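Local coordinates for SusD homolog (PDB 3IV0), which probably binds glycans at the outer membrane of Bacteroides thetaiotaomicron, as a SusD-family lipoprotein whose own ligand is not established, at residues Q40-T45 with I277-A282; P175-D180 with A200-V205; L208-N213 with V232-E237; E267-I272 with S359-V364. One frame throughout, in Å; residues are numbered along the deposited sequence.

Contact 1: Q40-T45 with I277-A282; sequences QRPFLT and IFMMNA
Met279, a selenomethionine, and Ala282 carry the apolar part of this contact, and both meet the turn around Pro42. The selenium lies against backbone, with Met279 SE 3.5 Å from Gln40 C; its methyl then reaches the proline ring at Pro42 CD, 4.1 Å from Met279 CE. A bend at the last torsion of Met279 (chi3 60°) brings that methyl to the CD corner of the ring, while the earlier part of the chain is extended. Pro42 CB packs on Ala282, 3.6 Å from Ala282 CA, and the two backbones come within 3.9 Å at the CA atoms of Pro42 and Ala282. Beyond the proline, Thr45 CG2 lies against the oxygens of Asn281 and Ala282, 3.4 Å from Ala282 O.

The polar part runs through water. No direct hydrogen bond joins the segments; one water accepts from Thr45 N (2.9 Å) and donates to Ala282 O (2.8 Å). Thr45 OG1 is bonded to Asp49, within its own helix, and Arg41 forms a salt bridge with Asp93.

Pro42, at the N-cap position of helix 43-50 and the centre of an inverse gamma turn, packs here against the 3-10 turn 280-282.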
loop_
_atom_site.group_PDB
_atom_site.type_symbol
_atom_site.label_atom_id
_atom_site.label_comp_id
_atom_site.label_asym_id
_atom_site.label_seq_id
_atom_site.Cartn_x
_atom_site.Cartn_y
_atom_site.Cartn_z
ATOM N N GLN A 40 -4.847 -0.928 -14.602
ATOM C CA GLN A 40 -6.017 -0.352 -15.261
ATOM C C GLN A 40 -6.442 0.975 -14.629
ATOM O O GLN A 40 -7.309 1.638 -15.171
ATOM C CB GLN A 40 -7.187 -1.356 -15.270
ATOM C CG GLN A 40 -6.927 -2.602 -16.169
ATOM C CD GLN A 40 -8.067 -3.680 -16.206
ATOM O OE1 GLN A 40 -8.879 -3.832 -15.287
ATOM N NE2 GLN A 40 -8.081 -4.465 -17.285
ATOM N N ARG A 41 -5.926 1.257 -13.421
ATOM C CA ARG A 41 -6.192 2.508 -12.654
ATOM C C ARG A 41 -4.922 2.882 -11.897
ATOM O O ARG A 41 -4.230 2.000 -11.387
ATOM C CB ARG A 41 -7.274 2.319 -11.580
ATOM C CG ARG A 41 -8.647 2.078 -12.054
ATOM C CD ARG A 41 -8.911 0.586 -12.303
ATOM N NE ARG A 41 -10.216 0.347 -12.922
ATOM C CZ ARG A 41 -11.359 0.296 -12.236
ATOM N NH1 ARG A 41 -11.350 0.450 -10.921
ATOM N NH2 ARG A 41 -12.521 0.108 -12.862
ATOM N N PRO A 42 -4.630 4.186 -11.760
ATOM C CA PRO A 42 -3.562 4.598 -10.841
ATOM C C PRO A 42 -4.060 4.730 -9.402
ATOM O O PRO A 42 -3.803 5.720 -8.721
ATOM C CB PRO A 42 -3.146 5.932 -11.426
ATOM C CG PRO A 42 -4.415 6.504 -11.940
ATOM C CD PRO A 42 -5.191 5.339 -12.473
ATOM N N PHE A 43 -4.776 3.720 -8.965
ATOM C CA PHE A 43 -5.441 3.743 -7.661
ATOM C C PHE A 43 -4.485 3.914 -6.515
ATOM O O PHE A 43 -4.694 4.769 -5.664
ATOM C CB PHE A 43 -6.242 2.436 -7.491
ATOM C CG PHE A 43 -6.800 2.200 -6.115
ATOM C CD1 PHE A 43 -6.000 1.642 -5.117
ATOM C CD2 PHE A 43 -8.109 2.504 -5.816
ATOM C CE1 PHE A 43 -6.519 1.409 -3.853
ATOM C CE2 PHE A 43 -8.641 2.227 -4.559
ATOM C CZ PHE A 43 -7.828 1.716 -3.575
ATOM N N LEU A 44 -3.444 3.103 -6.455
ATOM C CA LEU A 44 -2.566 3.125 -5.277
ATOM C C LEU A 44 -1.835 4.438 -5.148
ATOM O O LEU A 44 -1.756 4.988 -4.025
ATOM C CB LEU A 44 -1.618 1.925 -5.288
ATOM C CG LEU A 44 -0.763 1.722 -4.044
ATOM C CD1 LEU A 44 -1.579 1.800 -2.754
ATOM C CD2 LEU A 44 -0.120 0.354 -4.180
ATOM N N THR A 45 -1.304 4.996 -6.219
ATOM C CA THR A 45 -0.528 6.203 -6.048
ATOM C C THR A 45 -1.426 7.426 -5.860
ATOM O O THR A 45 -1.100 8.310 -5.058
ATOM C CB THR A 45 0.533 6.368 -7.167
ATOM O OG1 THR A 45 1.478 7.368 -6.769
ATOM C CG2 THR A 45 -0.042 6.821 -8.469
ATOM N N ILE A 277 2.644 -4.611 -17.590
ATOM C CA ILE A 277 3.168 -3.268 -17.425
ATOM C C ILE A 277 2.154 -2.397 -16.729
ATOM O O ILE A 277 1.008 -2.308 -17.115
ATOM C CB ILE A 277 3.515 -2.633 -18.792
ATOM C CG1 ILE A 277 4.371 -3.606 -19.601
ATOM C CG2 ILE A 277 4.284 -1.326 -18.643
ATOM C CD1 ILE A 277 4.796 -3.082 -20.983
ATOM N N PHE A 278 2.596 -1.731 -15.676
ATOM C CA PHE A 278 1.740 -0.803 -14.972
ATOM C C PHE A 278 1.499 0.413 -15.841
ATOM O O PHE A 278 2.339 0.756 -16.631
ATOM C CB PHE A 278 2.409 -0.349 -13.683
ATOM C CG PHE A 278 2.764 -1.489 -12.694
ATOM C CD1 PHE A 278 2.020 -2.677 -12.599
ATOM C CD2 PHE A 278 3.820 -1.304 -11.797
ATOM C CE1 PHE A 278 2.358 -3.628 -11.671
ATOM C CE2 PHE A 278 4.155 -2.255 -10.865
ATOM C CZ PHE A 278 3.433 -3.425 -10.797
HETATM N N MSE A 279 0.401 1.111 -15.623
HETATM C CA MSE A 279 0.246 2.409 -16.242
HETATM C C MSE A 279 1.366 3.324 -15.793
HETATM O O MSE A 279 1.731 3.331 -14.614
HETATM C CB MSE A 279 -1.056 3.029 -15.811
HETATM C CG MSE A 279 -2.227 2.427 -16.421
HETATM SE SE MSE A 279 -3.910 3.163 -15.773
HETATM C CE MSE A 279 -3.632 4.889 -16.280
HETATM N N MSE A 280 1.909 4.102 -16.712
HETATM C CA MSE A 280 2.910 5.060 -16.374
HETATM C C MSE A 280 2.446 5.958 -15.211
HETATM O O MSE A 280 3.189 6.181 -14.248
HETATM C CB MSE A 280 3.210 5.888 -17.610
HETATM C CG MSE A 280 4.280 6.843 -17.390
HETATM SE SE MSE A 280 5.000 7.579 -19.022
HETATM C CE MSE A 280 5.373 6.351 -19.619
ATOM N N ASN A 281 1.220 6.451 -15.299
ATOM C CA ASN A 281 0.678 7.391 -14.319
ATOM C C ASN A 281 0.387 6.720 -12.965
ATOM O O ASN A 281 0.170 7.377 -11.965
ATOM C CB ASN A 281 -0.576 8.066 -14.898
ATOM C CG ASN A 281 -1.024 9.299 -14.156
ATOM O OD1 ASN A 281 -0.222 10.138 -13.651
ATOM N ND2 ASN A 281 -2.308 9.457 -14.116
ATOM N N ALA A 282 0.348 5.396 -12.961
ATOM C CA ALA A 282 0.185 4.610 -11.736
ATOM C C ALA A 282 1.461 4.435 -10.926
ATOM O O ALA A 282 1.424 4.070 -9.739
ATOM C CB ALA A 282 -0.366 3.212 -12.053
HETATM O O HOH W 1 -1.135 3.465 -8.713
#

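Contact 2: P175-D180 with A200-V205; sequences PLLDDD and ASRGSV
Arg202 reaches out from the first turn of helix 202-219 to helix 174-178, starting from within a capping box in which Ser201 and Ser204 exchange side-chain-to-backbone hydrogen bonds. Its CB leads into a straight aliphatic run: CG stands opposite the backbone N (chi1 -169°), and the chain stays extended as far as NE. Along this run Arg202 CG touches the branch of Leu177, 3.7 Å from Leu177 CD2. The same methyl covers one face of the guanidinium, 3.9 Å above the plane and over its centre, so a single leucine packs on both the stem and the head of the arginine. Past CZ the group meets backbone oxygen. Leu177 O lies in plane at its edge and receives two weak hydrogen bonds, from Arg202 NH2 at 3.3 Å and from Arg202 NH1 with an N-H...O angle of 148°. NH2 also forms a salt bridge with Glu237 on helix 224-238, which would help to hold the head in place.

One turn further along, Val205 CG1 lies 3.8 Å from Leu177 CD2, the two side chains sliding past each other in opposite directions, and the other valine methyl meets Leu176 CD1. Asp180, whose carboxylate accepts from backbone N atoms of the 184-186 loop, is linked to the arginine through water: this water donates to Asp180 OD2 and accepts from Arg202 NH1, each at 2.8 Å.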
loop_
_atom_site.group_PDB
_atom_site.type_symbol
_atom_site.label_atom_id
_atom_site.label_comp_id
_atom_site.label_asym_id
_atom_site.label_seq_id
_atom_site.Cartn_x
_atom_site.Cartn_y
_atom_site.Cartn_z
ATOM N N PRO A 175 -5.947 -17.895 11.093
ATOM C CA PRO A 175 -5.659 -19.325 10.927
ATOM C C PRO A 175 -4.519 -19.628 9.966
ATOM O O PRO A 175 -3.859 -20.645 10.100
ATOM C CB PRO A 175 -6.965 -19.871 10.377
ATOM C CG PRO A 175 -7.992 -18.937 10.836
ATOM C CD PRO A 175 -7.346 -17.594 10.760
ATOM N N LEU A 176 -4.265 -18.746 9.015
ATOM C CA LEU A 176 -3.150 -18.961 8.107
ATOM C C LEU A 176 -1.826 -18.987 8.857
ATOM O O LEU A 176 -0.874 -19.639 8.427
ATOM C CB LEU A 176 -3.138 -17.912 6.989
ATOM C CG LEU A 176 -4.412 -17.713 6.148
ATOM C CD1 LEU A 176 -4.182 -16.697 5.026
ATOM C CD2 LEU A 176 -4.962 -19.046 5.586
ATOM N N LEU A 177 -1.739 -18.265 9.964
ATOM C CA LEU A 177 -0.574 -18.303 10.807
ATOM C C LEU A 177 -0.691 -19.498 11.763
ATOM O O LEU A 177 0.219 -20.330 11.840
ATOM C CB LEU A 177 -0.431 -17.000 11.586
ATOM C CG LEU A 177 -0.249 -15.711 10.795
ATOM C CD1 LEU A 177 -0.027 -14.575 11.770
ATOM C CD2 LEU A 177 0.845 -15.816 9.718
ATOM N N ASP A 178 -1.820 -19.608 12.468
ATOM C CA ASP A 178 -1.938 -20.526 13.597
ATOM C C ASP A 178 -1.966 -21.980 13.159
ATOM O O ASP A 178 -1.405 -22.835 13.851
ATOM C CB ASP A 178 -3.223 -20.287 14.387
ATOM C CG ASP A 178 -3.236 -18.991 15.142
ATOM O OD1 ASP A 178 -2.209 -18.293 15.234
ATOM O OD2 ASP A 178 -4.324 -18.695 15.688
ATOM N N ASP A 179 -2.601 -22.257 12.026
ATOM C CA ASP A 179 -2.741 -23.645 11.523
ATOM C C ASP A 179 -1.464 -24.106 10.836
ATOM O O ASP A 179 -1.389 -25.249 10.380
ATOM C CB ASP A 179 -3.829 -23.772 10.461
ATOM C CG ASP A 179 -5.211 -23.484 10.962
ATOM O OD1 ASP A 179 -5.390 -23.344 12.185
ATOM O OD2 ASP A 179 -6.120 -23.409 10.098
ATOM N N ASP A 180 -0.484 -23.216 10.701
ATOM C CA ASP A 180 0.691 -23.503 9.863
ATOM C C ASP A 180 1.920 -23.091 10.628
ATOM O O ASP A 180 2.711 -22.258 10.188
ATOM C CB ASP A 180 0.545 -22.734 8.548
ATOM C CG ASP A 180 1.627 -23.042 7.524
ATOM O OD1 ASP A 180 2.284 -24.113 7.523
ATOM O OD2 ASP A 180 1.796 -22.193 6.646
ATOM N N ALA A 200 1.848 -14.557 -2.110
ATOM C CA ALA A 200 1.727 -14.366 -0.679
ATOM C C ALA A 200 2.600 -15.332 0.121
ATOM O O ALA A 200 2.577 -16.546 -0.122
ATOM C CB ALA A 200 0.243 -14.537 -0.244
ATOM N N SER A 201 3.331 -14.800 1.100
ATOM C CA SER A 201 4.116 -15.561 2.050
ATOM C C SER A 201 3.549 -15.332 3.450
ATOM O O SER A 201 2.618 -14.535 3.649
ATOM C CB SER A 201 5.561 -15.093 2.038
ATOM O OG SER A 201 5.671 -13.788 2.642
ATOM N N ARG A 202 4.145 -15.988 4.438
ATOM C CA ARG A 202 3.767 -15.762 5.830
ATOM C C ARG A 202 3.933 -14.283 6.186
ATOM O O ARG A 202 3.132 -13.698 6.903
ATOM C CB ARG A 202 4.589 -16.672 6.759
ATOM C CG ARG A 202 4.101 -16.703 8.221
ATOM C CD ARG A 202 4.951 -17.696 9.044
ATOM N NE ARG A 202 4.488 -17.858 10.437
ATOM C CZ ARG A 202 3.484 -18.640 10.799
ATOM N NH1 ARG A 202 2.769 -19.279 9.904
ATOM N NH2 ARG A 202 3.153 -18.735 12.078
ATOM N N GLY A 203 5.023 -13.686 5.731
ATOM C CA GLY A 203 5.268 -12.253 5.933
ATOM C C GLY A 203 4.236 -11.339 5.316
ATOM O O GLY A 203 3.845 -10.329 5.912
ATOM N N SER A 204 3.706 -11.700 4.155
ATOM C CA SER A 204 2.627 -10.950 3.536
ATOM C C SER A 204 1.406 -10.899 4.488
ATOM O O SER A 204 0.782 -9.836 4.711
ATOM C CB SER A 204 2.186 -11.615 2.246
ATOM O OG SER A 204 3.255 -11.897 1.374
ATOM N N VAL A 205 1.053 -12.076 5.005
ATOM C CA VAL A 205 -0.062 -12.212 5.921
ATOM C C VAL A 205 0.147 -11.378 7.174
ATOM O O VAL A 205 -0.760 -10.652 7.585
ATOM C CB VAL A 205 -0.327 -13.687 6.299
ATOM C CG1 VAL A 205 -1.417 -13.793 7.366
ATOM C CG2 VAL A 205 -0.721 -14.523 5.027
HETATM O O HOH W 2 2.664 -19.602 7.172
#

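Contact 3: L208-N213 with V232-E237; sequences LMMHIN and VSLGEE
Two antiparallel helices, 202-219 and 224-238, pack here as neighbours in the helical body of a SusD-family protein, whose sequence family belongs to the TPR clan. The axes of the short segments approach to 9.7 Å, and their directions differ by 166°. Leu234 carries the contact, directed at helix 202-219, where it meets Met209, Met210 and Asn213. Both of its methyls lie against Met209. Leu234 CD1 is 3.6 Å from Met209 CB and also reaches Asn213 ND2 at 3.7 Å, whereas Leu234 CD2 faces the selenium, 4.1 Å from Met209 SE. The leucine crosses Met209 at about a right angle but runs past Met210 in the opposite direction, with Leu234 CB 3.7 Å from Met210 CG. In the conformer described, the bend of Met210 at chi3 (75°) brings its terminal methyl towards the backbone of Gly235.

No hydrogen bond joins the two segments; the amide of Asn213 has its partners elsewhere. Asn213 ND2 donates to Met209 O one turn back, at 2.9 Å, from 49° above the carbonyl plane. The routine helical bond from Asn213 N arrives at the opposite face of that plane, so the one oxygen accepts twice. Asn213 OD1 accepts from Asn230 of the partner helix, adding a polar link just beyond the leucine.

Around this pair, Leu177 of helix 174-178 touches both Met209 and Leu234, helix 117-142 covers Leu208 and Ile212, and Leu373 of helix 367-381 packs on Met210.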
loop_
_atom_site.group_PDB
_atom_site.type_symbol
_atom_site.label_atom_id
_atom_site.label_comp_id
_atom_site.label_asym_id
_atom_site.label_seq_id
_atom_site.Cartn_x
_atom_site.Cartn_y
_atom_site.Cartn_z
ATOM N N LEU A 208 -0.217 -7.525 6.434
ATOM C CA LEU A 208 -1.602 -7.162 6.217
ATOM C C LEU A 208 -2.379 -7.129 7.539
ATOM O O LEU A 208 -3.137 -6.216 7.820
ATOM C CB LEU A 208 -2.264 -8.117 5.225
ATOM C CG LEU A 208 -3.757 -7.885 4.992
ATOM C CD1 LEU A 208 -4.088 -6.434 4.610
ATOM C CD2 LEU A 208 -4.330 -8.874 3.981
HETATM N N MSE A 209 -2.152 -8.116 8.385
HETATM C CA MSE A 209 -2.833 -8.147 9.670
HETATM C C MSE A 209 -2.455 -6.990 10.552
HETATM O O MSE A 209 -3.300 -6.449 11.267
HETATM C CB MSE A 209 -2.573 -9.468 10.370
HETATM C CG MSE A 209 -3.244 -10.711 9.715
HETATM SE SE MSE A 209 -2.916 -12.353 10.645
HETATM C CE MSE A 209 -4.080 -12.096 12.245
HETATM N N MSE A 210 -1.189 -6.565 10.481
HETATM C CA MSE A 210 -0.780 -5.403 11.249
HETATM C C MSE A 210 -1.489 -4.151 10.780
HETATM O O MSE A 210 -1.987 -3.374 11.587
HETATM C CB MSE A 210 0.729 -5.198 11.215
HETATM C CG MSE A 210 1.489 -6.361 11.757
HETATM SE SE MSE A 210 3.434 -6.316 11.497
HETATM C CE MSE A 210 3.827 -5.091 12.725
ATOM N N HIS A 211 -1.607 -3.992 9.460
ATOM C CA HIS A 211 -2.318 -2.853 8.907
ATOM C C HIS A 211 -3.791 -2.868 9.285
ATOM O O HIS A 211 -4.352 -1.843 9.663
ATOM C CB HIS A 211 -2.182 -2.867 7.395
ATOM C CG HIS A 211 -1.037 -2.083 6.912
ATOM N ND1 HIS A 211 0.260 -2.562 6.834
ATOM C CD2 HIS A 211 -1.010 -0.809 6.482
ATOM C CE1 HIS A 211 1.038 -1.587 6.375
ATOM N NE2 HIS A 211 0.286 -0.525 6.153
ATOM N N ILE A 212 -4.428 -4.025 9.233
ATOM C CA ILE A 212 -5.855 -4.106 9.543
ATOM C C ILE A 212 -6.083 -3.742 11.008
ATOM O O ILE A 212 -6.973 -2.929 11.326
ATOM C CB ILE A 212 -6.425 -5.492 9.205
ATOM C CG1 ILE A 212 -6.468 -5.738 7.709
ATOM C CG2 ILE A 212 -7.844 -5.649 9.797
ATOM C CD1 ILE A 212 -6.751 -7.192 7.347
ATOM N N ASN A 213 -5.279 -4.287 11.910
ATOM C CA ASN A 213 -5.376 -3.914 13.327
ATOM C C ASN A 213 -5.224 -2.410 13.522
ATOM O O ASN A 213 -5.935 -1.806 14.317
ATOM C CB ASN A 213 -4.323 -4.643 14.128
ATOM C CG ASN A 213 -4.789 -6.012 14.586
ATOM O OD1 ASN A 213 -5.670 -6.127 15.450
ATOM N ND2 ASN A 213 -4.218 -7.061 14.002
ATOM N N VAL A 232 1.662 -6.031 18.307
ATOM C CA VAL A 232 2.877 -6.489 19.007
ATOM C C VAL A 232 3.079 -7.996 18.867
ATOM O O VAL A 232 4.193 -8.477 18.596
ATOM C CB VAL A 232 2.838 -6.064 20.477
ATOM C CG1 VAL A 232 3.966 -6.713 21.268
ATOM C CG2 VAL A 232 2.886 -4.533 20.585
ATOM N N SER A 233 1.994 -8.747 19.029
ATOM C CA SER A 233 2.038 -10.190 18.824
ATOM C C SER A 233 2.543 -10.537 17.422
ATOM O O SER A 233 3.392 -11.400 17.240
ATOM C CB SER A 233 0.646 -10.805 19.023
ATOM O OG SER A 233 0.662 -12.213 18.855
ATOM N N LEU A 234 1.987 -9.852 16.436
ATOM C CA LEU A 234 2.355 -10.057 15.047
ATOM C C LEU A 234 3.814 -9.690 14.798
ATOM O O LEU A 234 4.529 -10.352 14.043
ATOM C CB LEU A 234 1.425 -9.226 14.164
ATOM C CG LEU A 234 0.023 -9.845 14.040
ATOM C CD1 LEU A 234 -0.938 -8.815 13.555
ATOM C CD2 LEU A 234 0.087 -11.083 13.095
ATOM N N GLY A 235 4.272 -8.626 15.421
ATOM C CA GLY A 235 5.696 -8.258 15.337
ATOM C C GLY A 235 6.612 -9.320 15.903
ATOM O O GLY A 235 7.658 -9.622 15.357
ATOM N N GLU A 236 6.232 -9.865 17.048
ATOM C CA GLU A 236 6.999 -10.926 17.670
ATOM C C GLU A 236 7.061 -12.125 16.741
ATOM O O GLU A 236 8.109 -12.745 16.586
ATOM C CB GLU A 236 6.370 -11.290 19.025
ATOM C CG GLU A 236 6.604 -10.224 20.076
ATOM C CD GLU A 236 5.774 -10.365 21.349
ATOM O OE1 GLU A 236 4.873 -11.214 21.415
ATOM O OE2 GLU A 236 6.021 -9.569 22.276
ATOM N N GLU A 237 5.961 -12.437 16.073
ATOM C CA GLU A 237 5.952 -13.518 15.096
ATOM C C GLU A 237 6.792 -13.187 13.862
ATOM O O GLU A 237 7.556 -14.036 13.388
ATOM C CB GLU A 237 4.522 -13.870 14.687
ATOM C CG GLU A 237 4.411 -14.964 13.619
ATOM C CD GLU A 237 4.929 -16.299 14.065
ATOM O OE1 GLU A 237 5.038 -16.551 15.280
ATOM O OE2 GLU A 237 5.233 -17.123 13.192
#

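Contact 4: E267-I272 with S359-V364; sequences EIAQNI and SGNQIV
Ile268 and Gln362 face each other as a hydrogen-bonded pair, and both of their backbone polar groups are used. Ile268 N donates to Gln362 O at 2.9 Å and Gln362 N to Ile268 O at 3.0 Å. Beside the non-hydrogen-bonded pair Glu267-Ile363, Glu267 CA makes a CA-H...O contact with Gln362 O at 3.2 Å. These are the bridges of a two-stranded antiparallel sheet, strands 264-268 and 362-366, which joins regions far apart in the sequence. Asn361 uses both ends of its amide. Asn361 ND2 reaches back to Glu267 OE1 and donates at 2.9 Å, nearly straight (174°), with the carboxylate and amide planes 57° apart. Beyond the last bridge, Asn361 OD1 accepts from Gln270 N at 3.1 Å, the donor tilted 34° from the carbonyl plane. Glu267 OE1 has a second donor, the backbone N of Gly260, and Ile363 CD1 packs along the glutamate chain in one of two conformers, a contact therefore doubtful in detail. On the face carrying Ile268 and Gln362, Ile268 CD1 touches Val364 CG2. At the far end a water accepts from Ile272 N and donates to Ser359 O, while Ile272 CD1 rests against Ser359 CB, 3.8 Å away.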
loop_
_atom_site.group_PDB
_atom_site.type_symbol
_atom_site.label_atom_id
_atom_site.label_comp_id
_atom_site.label_asym_id
_atom_site.label_seq_id
_atom_site.Cartn_x
_atom_site.Cartn_y
_atom_site.Cartn_z
ATOM N N GLU A 267 4.402 -7.702 -2.822
ATOM C CA GLU A 267 4.660 -6.884 -4.006
ATOM C C GLU A 267 3.690 -7.250 -5.111
ATOM O O GLU A 267 3.271 -8.394 -5.198
ATOM C CB GLU A 267 6.110 -7.098 -4.486
ATOM C CG GLU A 267 7.117 -7.019 -3.365
ATOM C CD GLU A 267 8.530 -7.385 -3.778
ATOM O OE1 GLU A 267 8.769 -7.720 -4.956
ATOM O OE2 GLU A 267 9.392 -7.364 -2.870
ATOM N N ILE A 268 3.342 -6.257 -5.920
ATOM C CA ILE A 268 2.566 -6.437 -7.134
ATOM C C ILE A 268 3.556 -6.552 -8.275
ATOM O O ILE A 268 4.433 -5.705 -8.438
ATOM C CB ILE A 268 1.622 -5.225 -7.363
ATOM C CG1 ILE A 268 0.635 -5.036 -6.200
ATOM C CG2 ILE A 268 0.815 -5.405 -8.667
ATOM C CD1 ILE A 268 0.013 -3.626 -6.086
ATOM N N ALA A 269 3.462 -7.617 -9.076
ATOM C CA ALA A 269 4.453 -7.926 -10.071
ATOM C C ALA A 269 4.336 -7.044 -11.306
ATOM O O ALA A 269 3.251 -6.878 -11.861
ATOM C CB ALA A 269 4.296 -9.421 -10.494
ATOM N N GLN A 270 5.465 -6.483 -11.729
ATOM C CA GLN A 270 5.603 -5.915 -13.060
ATOM C C GLN A 270 6.582 -6.787 -13.831
ATOM O O GLN A 270 7.573 -7.267 -13.286
ATOM C CB GLN A 270 6.136 -4.468 -13.024
ATOM C CG GLN A 270 5.586 -3.625 -14.146
ATOM C CD GLN A 270 6.093 -2.206 -14.199
ATOM O OE1 GLN A 270 7.003 -1.789 -13.449
ATOM N NE2 GLN A 270 5.517 -1.455 -15.078
ATOM N N ASN A 271 6.288 -6.988 -15.092
ATOM C CA ASN A 271 7.195 -7.743 -15.956
ATOM C C ASN A 271 7.058 -7.201 -17.382
ATOM O O ASN A 271 6.215 -7.660 -18.172
ATOM C CB ASN A 271 6.937 -9.239 -15.837
ATOM C CG ASN A 271 8.030 -10.057 -16.473
ATOM O OD1 ASN A 271 8.665 -9.600 -17.411
ATOM N ND2 ASN A 271 8.282 -11.252 -15.937
ATOM N N ILE A 272 7.877 -6.190 -17.672
ATOM C CA ILE A 272 7.940 -5.548 -18.980
ATOM C C ILE A 272 8.097 -6.548 -20.110
ATOM O O ILE A 272 7.433 -6.437 -21.131
ATOM C CB ILE A 272 9.154 -4.602 -19.072
ATOM C CG1 ILE A 272 8.830 -3.247 -18.475
ATOM C CG2 ILE A 272 9.586 -4.419 -20.527
ATOM C CD1 ILE A 272 9.972 -2.263 -18.676
ATOM N N SER A 359 10.831 -0.125 -13.744
ATOM C CA SER A 359 10.421 -1.432 -14.244
ATOM C C SER A 359 10.187 -2.441 -13.136
ATOM O O SER A 359 9.821 -3.601 -13.392
ATOM C CB SER A 359 11.514 -1.972 -15.168
ATOM O OG SER A 359 12.676 -2.239 -14.407
ATOM N N GLY A 360 10.327 -2.018 -11.891
ATOM C CA GLY A 360 10.223 -2.914 -10.757
ATOM C C GLY A 360 8.807 -3.199 -10.331
ATOM O O GLY A 360 7.854 -2.569 -10.774
ATOM N N ASN A 361 8.685 -4.161 -9.433
ATOM C CA ASN A 361 7.403 -4.452 -8.763
ATOM C C ASN A 361 6.982 -3.268 -7.921
ATOM O O ASN A 361 7.817 -2.502 -7.479
ATOM C CB ASN A 361 7.537 -5.690 -7.852
ATOM C CG ASN A 361 7.909 -6.949 -8.583
ATOM O OD1 ASN A 361 7.783 -7.048 -9.806
ATOM N ND2 ASN A 361 8.379 -7.923 -7.837
ATOM N N GLN A 362 5.694 -3.128 -7.662
ATOM C CA GLN A 362 5.215 -2.161 -6.697
ATOM C C GLN A 362 5.326 -2.805 -5.343
ATOM O O GLN A 362 4.788 -3.900 -5.103
ATOM C CB GLN A 362 3.771 -1.759 -6.991
ATOM C CG GLN A 362 3.135 -0.890 -5.908
ATOM C CD GLN A 362 3.613 0.539 -5.844
ATOM O OE1 GLN A 362 4.063 1.101 -6.826
ATOM N NE2 GLN A 362 3.497 1.136 -4.656
ATOM N N ILE A 363 5.998 -2.126 -4.410
ATOM C CA ILE A 363 6.260 -2.719 -3.102
ATOM C C ILE A 363 5.185 -2.349 -2.102
ATOM O O ILE A 363 5.233 -1.237 -1.525
ATOM C CB ILE A 363 7.606 -2.306 -2.531
ATOM C CG1 ILE A 363 8.735 -2.559 -3.549
ATOM C CG2 ILE A 363 7.904 -3.098 -1.262
ATOM C CD1 ILE A 363 8.850 -4.011 -4.146
ATOM N N VAL A 364 4.213 -3.232 -1.870
ATOM C CA VAL A 364 3.049 -2.914 -1.074
ATOM C C VAL A 364 3.412 -2.901 0.404
ATOM O O VAL A 364 3.088 -1.929 1.125
ATOM C CB VAL A 364 1.908 -3.914 -1.352
ATOM C CG1 VAL A 364 0.709 -3.656 -0.406
ATOM C CG2 VAL A 364 1.451 -3.809 -2.800
HETATM O O HOH W 3 9.797 -5.278 -15.601
#

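Contacts 2 and 3 are the buried helical pair: both use helix 202-219, and Leu177 and the Arg202-Glu237 salt bridge connect them. Contact 3 is almost wholly apolar across its interface, whereas contact 2 adds an arginine reaching a helix end. Contacts 1 and 4, only partly buried, lie about 11 Å apart between centres and touch through Phe278, whose ring packs on the backbone of Ile268 and Ala269. There the chemistry turns largely to backbone: strand pairing with a bridging asparagine in contact 4, water and carbonyl packing in contact 1. Contacts 1 and 3, with centres about 28 Å apart, lie on opposite sides of the chain's centre, although contact 3 is nested within the loop that contact 1 closes.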